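PDB 6MN5: aminoglycoside N(3)-acetyltransferase, AAC(3)-IVa from Escherichia coli, which transfers an acetyl group from acetyl-CoA to the 3-amino group of 2-deoxystreptamine aminoglycosides, probably conferring resistance to gentamicin, kanamycin, tobramycin, neomycin and apramycin. Local coordinates for residues 194-199 with 243-248; 141-146 with 222-227; 170-175 with 187-192. The protein carries 1 engineered substitution. All coordinates share one frame; numbering follows the deposited sequence.

Contact 1 of 3, residues 194-199 with 243-248; sequences CERFAL and FLHPPE. With ZN (zinc ion), chain H; LLL ((2R,3R,4R,5R)-2-((1S,2S,3R,4S,6R)-4,6-diamino-3-((2R,3R,6S)-3-amino-6-(aminomethyl)-tetrahydro-2H-pyran-2-yloxy)-2-hydr oxycyclohexyloxy)-5-methyl-4-(methylamino)-tetrahydro-2H-pyran-3,5-diol), chain G.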
# COMPACT_ATOMS: atom_id res chain seq x y z
N CYS A 194 13.51 -1.95 -3.41
CA CYS A 194 12.18 -2.04 -4.00
C CYS A 194 12.12 -1.58 -5.45
O CYS A 194 11.03 -1.56 -6.03
CB CYS A 194 11.12 -1.24 -3.21
SG CYS A 194 10.91 -1.74 -1.49
N GLU A 195 13.26 -1.22 -6.06
CA GLU A 195 13.23 -0.75 -7.45
C GLU A 195 12.75 -1.84 -8.40
O GLU A 195 11.98 -1.57 -9.32
CB GLU A 195 14.61 -0.25 -7.86
CG GLU A 195 14.93 1.17 -7.43
CD GLU A 195 16.28 1.64 -7.91
OE1 GLU A 195 16.79 1.07 -8.90
OE2 GLU A 195 16.84 2.58 -7.30
N ARG A 196 13.20 -3.07 -8.19
CA ARG A 196 12.85 -4.16 -9.09
C ARG A 196 11.43 -4.68 -8.88
O ARG A 196 11.04 -5.64 -9.56
CB ARG A 196 13.85 -5.31 -8.94
CG ARG A 196 15.21 -5.00 -9.55
CD ARG A 196 16.25 -6.04 -9.18
NE ARG A 196 15.88 -7.36 -9.68
CZ ARG A 196 16.19 -7.82 -10.89
NH1 ARG A 196 16.87 -7.05 -11.73
NH2 ARG A 196 15.81 -9.03 -11.26
N PHE A 197 10.66 -4.08 -7.98
CA PHE A 197 9.23 -4.35 -7.94
C PHE A 197 8.56 -4.01 -9.26
O PHE A 197 7.50 -4.57 -9.57
CB PHE A 197 8.55 -3.57 -6.81
CG PHE A 197 8.62 -4.24 -5.46
CD1 PHE A 197 9.17 -5.51 -5.32
CD2 PHE A 197 8.14 -3.60 -4.33
CE1 PHE A 197 9.23 -6.12 -4.08
CE2 PHE A 197 8.20 -4.20 -3.09
CZ PHE A 197 8.75 -5.46 -2.96
N ALA A 198 9.16 -3.12 -10.05
CA ALA A 198 8.57 -2.70 -11.32
C ALA A 198 8.47 -3.84 -12.32
O ALA A 198 7.72 -3.72 -13.30
CB ALA A 198 9.38 -1.55 -11.92
N LEU A 199 9.19 -4.94 -12.10
CA LEU A 199 9.05 -6.10 -12.97
C LEU A 199 7.63 -6.64 -12.98
O LEU A 199 7.25 -7.34 -13.93
CB LEU A 199 10.02 -7.21 -12.53
CG LEU A 199 11.52 -6.91 -12.57
CD1 LEU A 199 12.28 -7.90 -11.70
CD2 LEU A 199 12.04 -6.93 -13.99
N PHE A 243 13.83 -9.93 -6.91
CA PHE A 243 13.63 -8.52 -6.60
C PHE A 243 14.90 -7.81 -6.16
O PHE A 243 14.90 -6.58 -6.04
CB PHE A 243 12.56 -8.37 -5.51
CG PHE A 243 11.16 -8.62 -6.00
CD1 PHE A 243 10.77 -8.22 -7.27
CD2 PHE A 243 10.24 -9.27 -5.20
CE1 PHE A 243 9.48 -8.46 -7.72
CE2 PHE A 243 8.95 -9.51 -5.65
CZ PHE A 243 8.57 -9.10 -6.91
N LEU A 244 15.99 -8.54 -5.92
CA LEU A 244 17.24 -7.94 -5.47
C LEU A 244 18.14 -7.64 -6.66
O LEU A 244 18.25 -8.43 -7.59
CB LEU A 244 17.97 -8.86 -4.49
CG LEU A 244 17.15 -9.54 -3.40
CD1 LEU A 244 18.07 -10.42 -2.56
CD2 LEU A 244 16.44 -8.52 -2.53
N HIS A 245 18.78 -6.47 -6.61
CA HIS A 245 19.74 -6.11 -7.64
C HIS A 245 20.89 -7.12 -7.66
O HIS A 245 21.23 -7.71 -6.62
CB HIS A 245 20.29 -4.71 -7.38
CG HIS A 245 19.44 -3.62 -7.96
ND1 HIS A 245 18.57 -2.87 -7.20
CD2 HIS A 245 19.33 -3.15 -9.23
CE1 HIS A 245 17.96 -1.99 -7.97
NE2 HIS A 245 18.40 -2.14 -9.21
N PRO A 246 21.49 -7.36 -8.82
CA PRO A 246 22.71 -8.17 -8.86
C PRO A 246 23.84 -7.45 -8.15
O PRO A 246 23.83 -6.22 -8.02
CB PRO A 246 22.99 -8.30 -10.37
CG PRO A 246 22.28 -7.14 -10.99
CD PRO A 246 21.06 -6.92 -10.15
N PRO A 247 24.83 -8.20 -7.64
CA PRO A 247 25.96 -7.54 -6.96
C PRO A 247 26.69 -6.53 -7.84
O PRO A 247 27.28 -5.57 -7.31
CB PRO A 247 26.87 -8.71 -6.58
CG PRO A 247 25.95 -9.88 -6.49
CD PRO A 247 24.91 -9.66 -7.54
N GLU A 248 26.67 -6.71 -9.16
CA GLU A 248 27.30 -5.74 -10.05
C GLU A 248 26.60 -4.39 -10.01
O GLU A 248 27.23 -3.36 -10.27
CB GLU A 248 27.33 -6.28 -11.48
CG GLU A 248 27.62 -7.77 -11.60
CD GLU A 248 26.36 -8.61 -11.58
OE1 GLU A 248 26.07 -9.22 -10.53
OE2 GLU A 248 25.66 -8.66 -12.61
ZN ZN H . 18.56 -2.52 -5.10
C11 LLL G . 13.88 2.08 0.64
O11 LLL G . 12.96 2.42 1.70
C21 LLL G . 15.12 2.94 0.76
N21 LLL G . 15.83 2.69 2.02
C31 LLL G . 14.74 4.41 0.63
C41 LLL G . 13.95 4.61 -0.66
C51 LLL G . 12.77 3.66 -0.69
O51 LLL G . 13.25 2.31 -0.63
C61 LLL G . 11.99 3.86 -1.99
N61 LLL G . 11.01 2.79 -2.18
C12 LLL G . 10.05 -0.16 3.33
N12 LLL G . 9.36 -1.35 3.86
C22 LLL G . 10.47 -0.37 1.89
C32 LLL G . 11.12 0.89 1.36
N32 LLL G . 11.48 0.75 -0.06
C42 LLL G . 12.35 1.22 2.20
C52 LLL G . 11.93 1.43 3.64
O52 LLL G . 13.08 1.74 4.44
C62 LLL G . 11.27 0.17 4.17
O62 LLL G . 10.88 0.37 5.54
C13 LLL G . 12.02 0.21 6.40
C23 LLL G . 11.57 -0.20 7.80
O23 LLL G . 10.36 -0.98 7.74
C33 LLL G . 11.33 1.05 8.64
N33 LLL G . 10.72 0.71 9.94
C43 LLL G . 12.65 1.78 8.83
O43 LLL G . 13.30 1.31 10.02
C53 LLL G . 13.55 1.54 7.63
O53 LLL G . 12.74 1.45 6.44
C83 LLL G . 12.38 3.28 8.97
C93 LLL G . 9.58 1.59 10.19
O HOH W 1 16.66 -0.73 -11.19
O HOH W 2 14.48 -4.00 -6.09
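F243 offers one face of its ring to the edge of F197, a T-shaped pair with ring centroids 4.8 Å apart and planes at 81°. F197 CE1 leads the approach, 3.5 Å from F243 CD2, while F197 CD1 stands over the middle of the phenyl face. The carbonyl oxygen of R196 meets the same F243 ring at its edge. R196 itself lies along the backbone of 243-245. Its CB is 3.3 Å from F243 O, and its CD rests over the imidazole of H245, a CH-pi contact with CD 4.2 Å from the ring centroid. Beyond CD the chain bends (chi3 61°), and the guanidinium turns back so that NH2 can hydrogen-bond to the carbonyl of I242; L199 CD1, from the same segment, lies over the rim of one guanidinium face. No direct hydrogen bond joins 194-199 to 243-248, and two waters do that work. One accepts from R196 N and donates to F243 O. The other accepts a hydrogen bond from H245 NE2, at 3.0 Å, and donates to E195 OE1, whose carboxylate plane is perpendicular to the imidazole. H245 ND1 binds the zinc ion at 2.1 Å, completing a site of three cysteines and one histidine with C193, C251 and C254. The water-relayed carboxylate therefore probably steadies the rotation of this zinc ligand, with R196 CD resting on one of its faces. Around this core, F197 and F243 pack on helix 155-163, both against E161, whereas L244 leans on A257 and R258 of helix 252-260, and H245 O accepts a hydrogen bond from R258.

Contact 2 of 3, residues 141-146 with 222-227; sequences DGQVLL and LIRSRD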
# COMPACT_ATOMS: atom_id res chain seq x y z
N ASP A 141 -10.11 -10.46 -0.87
CA ASP A 141 -10.19 -10.46 -2.33
C ASP A 141 -10.38 -9.05 -2.89
O ASP A 141 -11.15 -8.84 -3.83
CB ASP A 141 -11.31 -11.39 -2.81
CG ASP A 141 -11.03 -11.98 -4.18
OD1 ASP A 141 -10.15 -11.45 -4.89
OD2 ASP A 141 -11.70 -12.97 -4.54
N GLY A 142 -9.68 -8.08 -2.32
CA GLY A 142 -9.83 -6.70 -2.71
C GLY A 142 -9.01 -6.32 -3.93
O GLY A 142 -8.27 -7.12 -4.50
N GLN A 143 -9.16 -5.06 -4.33
CA GLN A 143 -8.43 -4.50 -5.45
C GLN A 143 -7.39 -3.52 -4.95
O GLN A 143 -7.59 -2.82 -3.94
CB GLN A 143 -9.38 -3.78 -6.43
CG GLN A 143 -10.37 -4.69 -7.14
CD GLN A 143 -11.29 -3.92 -8.08
OE1 GLN A 143 -11.45 -4.28 -9.24
NE2 GLN A 143 -11.90 -2.86 -7.56
N VAL A 144 -6.25 -3.47 -5.64
CA VAL A 144 -5.16 -2.55 -5.33
C VAL A 144 -5.09 -1.53 -6.45
O VAL A 144 -5.11 -1.89 -7.64
CB VAL A 144 -3.82 -3.29 -5.17
CG1 VAL A 144 -2.69 -2.29 -4.97
CG2 VAL A 144 -3.89 -4.28 -4.01
N LEU A 145 -5.03 -0.25 -6.09
CA LEU A 145 -4.99 0.82 -7.07
C LEU A 145 -3.78 1.70 -6.79
O LEU A 145 -3.69 2.33 -5.73
CB LEU A 145 -6.27 1.65 -7.04
CG LEU A 145 -6.14 3.01 -7.72
CD1 LEU A 145 -6.22 2.83 -9.23
CD2 LEU A 145 -7.24 3.93 -7.24
N LEU A 146 -2.84 1.74 -7.74
CA LEU A 146 -1.67 2.60 -7.66
C LEU A 146 -1.97 3.89 -8.42
O LEU A 146 -2.33 3.84 -9.61
CB LEU A 146 -0.45 1.89 -8.22
CG LEU A 146 -0.27 0.45 -7.71
CD1 LEU A 146 0.89 -0.26 -8.42
CD2 LEU A 146 -0.06 0.43 -6.21
N LEU A 222 -4.67 -0.60 -11.76
CA LEU A 222 -5.63 -1.30 -10.92
C LEU A 222 -5.43 -2.80 -11.08
O LEU A 222 -5.56 -3.33 -12.19
CB LEU A 222 -7.07 -0.91 -11.28
CG LEU A 222 -8.16 -1.72 -10.57
CD1 LEU A 222 -8.09 -1.47 -9.07
CD2 LEU A 222 -9.53 -1.36 -11.09
N ILE A 223 -5.11 -3.49 -9.98
CA ILE A 223 -4.85 -4.92 -9.99
C ILE A 223 -5.52 -5.55 -8.77
O ILE A 223 -5.60 -4.94 -7.70
CB ILE A 223 -3.34 -5.26 -9.99
CG1 ILE A 223 -2.55 -4.29 -10.88
CG2 ILE A 223 -3.11 -6.69 -10.46
CD1 ILE A 223 -1.98 -3.11 -10.13
N ARG A 224 -5.99 -6.79 -8.94
CA ARG A 224 -6.53 -7.53 -7.81
C ARG A 224 -5.42 -7.99 -6.88
O ARG A 224 -4.32 -8.34 -7.32
CB ARG A 224 -7.32 -8.75 -8.30
CG ARG A 224 -8.68 -8.42 -8.87
CD ARG A 224 -9.36 -9.67 -9.40
NE ARG A 224 -9.62 -10.63 -8.34
CZ ARG A 224 -9.56 -11.95 -8.50
NH1 ARG A 224 -9.23 -12.47 -9.67
NH2 ARG A 224 -9.82 -12.75 -7.47
N SER A 225 -5.71 -7.98 -5.58
CA SER A 225 -4.72 -8.41 -4.59
C SER A 225 -4.32 -9.86 -4.81
O SER A 225 -3.13 -10.21 -4.73
CB SER A 225 -5.26 -8.20 -3.18
OG SER A 225 -4.26 -8.46 -2.21
N ARG A 226 -5.30 -10.73 -5.10
CA ARG A 226 -4.99 -12.13 -5.38
C ARG A 226 -4.13 -12.26 -6.63
O ARG A 226 -3.24 -13.12 -6.68
CB ARG A 226 -6.29 -12.92 -5.54
CG ARG A 226 -7.19 -12.90 -4.31
CD ARG A 226 -6.83 -14.02 -3.35
NE ARG A 226 -7.85 -14.19 -2.32
CZ ARG A 226 -9.01 -14.82 -2.51
NH1 ARG A 226 -9.29 -15.33 -3.70
NH2 ARG A 226 -9.87 -14.94 -1.52
N ASP A 227 -4.37 -11.43 -7.64
CA ASP A 227 -3.59 -11.50 -8.87
C ASP A 227 -2.16 -11.00 -8.65
O ASP A 227 -1.23 -11.52 -9.28
CB ASP A 227 -4.27 -10.72 -9.98
CG ASP A 227 -5.47 -11.46 -10.56
OD1 ASP A 227 -5.56 -12.69 -10.34
OD2 ASP A 227 -6.31 -10.83 -11.23
O HOH W 3 -7.76 -9.88 -5.00
O HOH W 4 -11.69 -8.83 -6.72
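D141 pairs with two arginines, R224 and R226, just beyond the place where strands 143-147 and 218-224 run antiparallel. Its CG stands anti to the backbone N (chi1 -151°), which carries the carboxylate across to the other segment. CB lies 4.0 Å from R226 NH2, and CG sits over the centre of the R226 guanidinium, the two planes stacked only 22° apart. OD1 is gripped twice: R224 NH2 donates to its syn lone pair at 2.9 Å, with OD1 close to the guanidinium plane, and a water donates to it as well; R226 CG packs against it. OD2 is 3.5 Å from R226 NH1 but well out of that guanidinium plane, a purely electrostatic salt bridge. R226 NE instead donates to H138 O. The water on OD1 also donates to G142 O and accepts from R226 N, linking the carboxylate to the first turn of helix 225-236. G142 O additionally receives S225 N at 2.9 Å. Farther along, V144 and I223 form a hydrogen-bonded pair, with I223 N 2.8 Å from V144 O, flanked by the non-hydrogen-bonded pairs Q143-R224 and L145-L222. L222 CD1 reaches over to Q143 CB (3.7 Å) and L145 CB (4.1 Å). D141, with positive phi, is the C-prime residue of the Schellman motif that closes helix 133-139, and R224 is the N-cap residue of helix 225-236. One carboxylate thus sits between two guanidinium groups where one helix ends and another begins, which would probably keep D141 ionised.

Contact 3 of 3, residues 170-175 with 187-192; sequences VPRHCT and YLENDH. With LLL ((2R,3R,4R,5R)-2-((1S,2S,3R,4S,6R)-4,6-diamino-3-((2R,3R,6S)-3-amino-6-(aminomethyl)-tetrahydro-2H-pyran-2-yloxy)-2-hydr oxycyclohexyloxy)-5-methyl-4-(methylamino)-tetrahydro-2H-pyran-3,5-diol), chain G.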
# COMPACT_ATOMS: atom_id res chain seq x y z
N VAL A 170 16.58 -8.68 7.07
CA VAL A 170 17.54 -7.82 7.76
C VAL A 170 16.95 -7.36 9.08
O VAL A 170 15.73 -7.23 9.20
CB VAL A 170 17.96 -6.63 6.88
CG1 VAL A 170 18.76 -7.11 5.67
CG2 VAL A 170 16.73 -5.85 6.44
N PRO A 171 17.78 -7.10 10.10
CA PRO A 171 17.24 -6.67 11.39
C PRO A 171 16.67 -5.26 11.33
O PRO A 171 17.34 -4.32 10.90
CB PRO A 171 18.45 -6.74 12.33
CG PRO A 171 19.63 -6.63 11.42
CD PRO A 171 19.23 -7.31 10.15
N ARG A 172 15.42 -5.13 11.76
CA ARG A 172 14.75 -3.85 11.94
C ARG A 172 14.11 -3.84 13.32
O ARG A 172 14.10 -4.85 14.04
CB ARG A 172 13.71 -3.59 10.85
CG ARG A 172 14.27 -3.58 9.43
CD ARG A 172 15.03 -2.30 9.14
NE ARG A 172 16.31 -2.55 8.49
CZ ARG A 172 16.55 -2.38 7.20
NH1 ARG A 172 15.58 -1.95 6.39
NH2 ARG A 172 17.75 -2.63 6.70
N HIS A 173 13.56 -2.69 13.71
CA HIS A 173 12.95 -2.58 15.02
C HIS A 173 11.95 -1.44 15.03
O HIS A 173 12.00 -0.53 14.20
CB HIS A 173 14.01 -2.36 16.11
CG HIS A 173 14.47 -0.95 16.23
ND1 HIS A 173 15.50 -0.43 15.47
CD2 HIS A 173 14.05 0.07 17.03
CE1 HIS A 173 15.69 0.84 15.79
NE2 HIS A 173 14.83 1.16 16.73
N CYS A 174 11.02 -1.51 15.99
CA CYS A 174 10.08 -0.43 16.26
C CYS A 174 9.96 -0.28 17.77
O CYS A 174 10.61 -0.99 18.54
CB CYS A 174 8.71 -0.70 15.61
SG CYS A 174 7.88 -2.19 16.20
N THR A 175 9.12 0.66 18.20
CA THR A 175 8.96 0.98 19.61
C THR A 175 7.48 0.97 19.97
O THR A 175 6.67 1.59 19.28
CB THR A 175 9.58 2.34 19.95
OG1 THR A 175 10.98 2.31 19.64
CG2 THR A 175 9.40 2.66 21.42
N TYR A 187 12.96 -7.27 15.00
CA TYR A 187 12.42 -8.26 14.09
C TYR A 187 13.26 -8.29 12.82
O TYR A 187 14.17 -7.48 12.63
CB TYR A 187 10.95 -7.98 13.76
CG TYR A 187 10.70 -6.65 13.07
CD1 TYR A 187 10.54 -5.49 13.81
CD2 TYR A 187 10.63 -6.57 11.69
CE1 TYR A 187 10.32 -4.27 13.19
CE2 TYR A 187 10.41 -5.36 11.06
CZ TYR A 187 10.26 -4.22 11.81
OH TYR A 187 10.03 -3.01 11.18
N LEU A 188 12.94 -9.23 11.94
CA LEU A 188 13.59 -9.36 10.64
C LEU A 188 12.60 -8.98 9.55
O LEU A 188 11.47 -9.48 9.52
CB LEU A 188 14.10 -10.79 10.42
CG LEU A 188 15.31 -11.22 11.26
CD1 LEU A 188 15.80 -12.59 10.83
CD2 LEU A 188 16.42 -10.20 11.16
N GLU A 189 13.03 -8.09 8.66
CA GLU A 189 12.18 -7.60 7.58
C GLU A 189 12.79 -7.95 6.24
O GLU A 189 14.02 -7.94 6.08
CB GLU A 189 11.97 -6.08 7.69
CG GLU A 189 10.77 -5.58 6.90
CD GLU A 189 10.66 -4.07 6.92
OE1 GLU A 189 9.52 -3.55 6.91
OE2 GLU A 189 11.71 -3.39 6.96
N ASN A 190 11.93 -8.25 5.27
CA ASN A 190 12.35 -8.56 3.90
C ASN A 190 12.43 -7.27 3.09
O ASN A 190 11.64 -7.01 2.18
CB ASN A 190 11.39 -9.56 3.27
CG ASN A 190 9.94 -9.14 3.42
OD1 ASN A 190 9.32 -9.39 4.45
ND2 ASN A 190 9.41 -8.48 2.40
N ASP A 191 13.42 -6.45 3.44
CA ASP A 191 13.52 -5.10 2.90
C ASP A 191 14.73 -4.96 1.99
O ASP A 191 15.82 -5.48 2.28
CB ASP A 191 13.60 -4.07 4.02
CG ASP A 191 13.53 -2.65 3.49
OD1 ASP A 191 14.46 -1.86 3.78
OD2 ASP A 191 12.57 -2.34 2.77
N HIS A 192 14.54 -4.24 0.88
CA HIS A 192 15.61 -3.87 -0.03
C HIS A 192 15.28 -2.51 -0.63
O HIS A 192 14.59 -1.70 -0.00
CB HIS A 192 15.79 -4.93 -1.12
CG HIS A 192 14.50 -5.48 -1.64
ND1 HIS A 192 13.78 -4.86 -2.64
CD2 HIS A 192 13.80 -6.59 -1.30
CE1 HIS A 192 12.69 -5.57 -2.89
NE2 HIS A 192 12.68 -6.62 -2.09
C11 LLL G . 13.88 2.08 0.64
O11 LLL G . 12.96 2.42 1.70
C21 LLL G . 15.12 2.94 0.76
N21 LLL G . 15.83 2.69 2.02
C31 LLL G . 14.74 4.41 0.63
C41 LLL G . 13.95 4.61 -0.66
C51 LLL G . 12.77 3.66 -0.69
O51 LLL G . 13.25 2.31 -0.63
C61 LLL G . 11.99 3.86 -1.99
N61 LLL G . 11.01 2.79 -2.18
C12 LLL G . 10.05 -0.16 3.33
N12 LLL G . 9.36 -1.35 3.86
C22 LLL G . 10.47 -0.37 1.89
C32 LLL G . 11.12 0.89 1.36
N32 LLL G . 11.48 0.75 -0.06
C42 LLL G . 12.35 1.22 2.20
C52 LLL G . 11.93 1.43 3.64
O52 LLL G . 13.08 1.74 4.44
C62 LLL G . 11.27 0.17 4.17
O62 LLL G . 10.88 0.37 5.54
C13 LLL G . 12.02 0.21 6.40
C23 LLL G . 11.57 -0.20 7.80
O23 LLL G . 10.36 -0.98 7.74
C33 LLL G . 11.33 1.05 8.64
N33 LLL G . 10.72 0.71 9.94
C43 LLL G . 12.65 1.78 8.83
O43 LLL G . 13.30 1.31 10.02
C53 LLL G . 13.55 1.54 7.63
O53 LLL G . 12.74 1.45 6.44
C83 LLL G . 12.38 3.28 8.97
C93 LLL G . 9.58 1.59 10.19
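E189 O accepts V170 N across the hairpin at 2.8 Å, and D191 N, two residues further on in the same segment, adds a weak second bond to it as N190 forms the centre of an inverse gamma turn. Two residues farther along the strands, R172 N donates to Y187 O at 2.8 Å and Y187 N returns a bond to R172 O, a second hydrogen-bonded pair. Between them, P171 and L188 face the other side of the sheet and touch through CD and CD2. The Y187 ring, its CG held between the backbone N and the carbonyl carbon (chi1 62°), is brought against R172: CB makes a CH-pi contact over the ring, 4.0 Å from the centroid, and R172 O also lies over a face. Bends at chi2 and chi3 then lead the guanidinium to D191, where R172 NH1 meets D191 OD1 at 2.8 Å, on the anti side and out of the carboxylate plane, a bent salt bridge (130° at the hydrogen). V170 CG2, from the same strand, lies over the rim of one guanidinium face. E189, extended from the face that carries V170, R172 and Y187, accepts gentamicin O23 at OE1 (2.8 Å), while D191 OD2 faces the deoxystreptamine ring. The end of strand 181-189 and the residues after it thus line one side of the aminoglycoside pocket, with strand 170-178 paired alongside; P127 packs on Y187 and E189, and N190 rests on helix 155-163.

In the fold
Contact 2 lies within the seven-stranded mixed sheet, whereas contact 3 joins the separate hairpin 170-178/181-189 on the opposite side of the chain's centre; their centres are about 25 Å apart. Contact 1 has its centre about 22 Å from that of contact 2, without touching it, and about 18 Å from that of contact 3, which it meets through H192. Contacts 1 and 3 both reach the bound gentamicin. Along the chain, contact 3 closes before contact 1 opens and falls between the segments of contact 2, while those of contacts 1 and 2 alternate. The hairpin and C193 thus lie between strands 143-147 and 210-215 of the central sheet, and the other zinc ligands come from the C-terminal region.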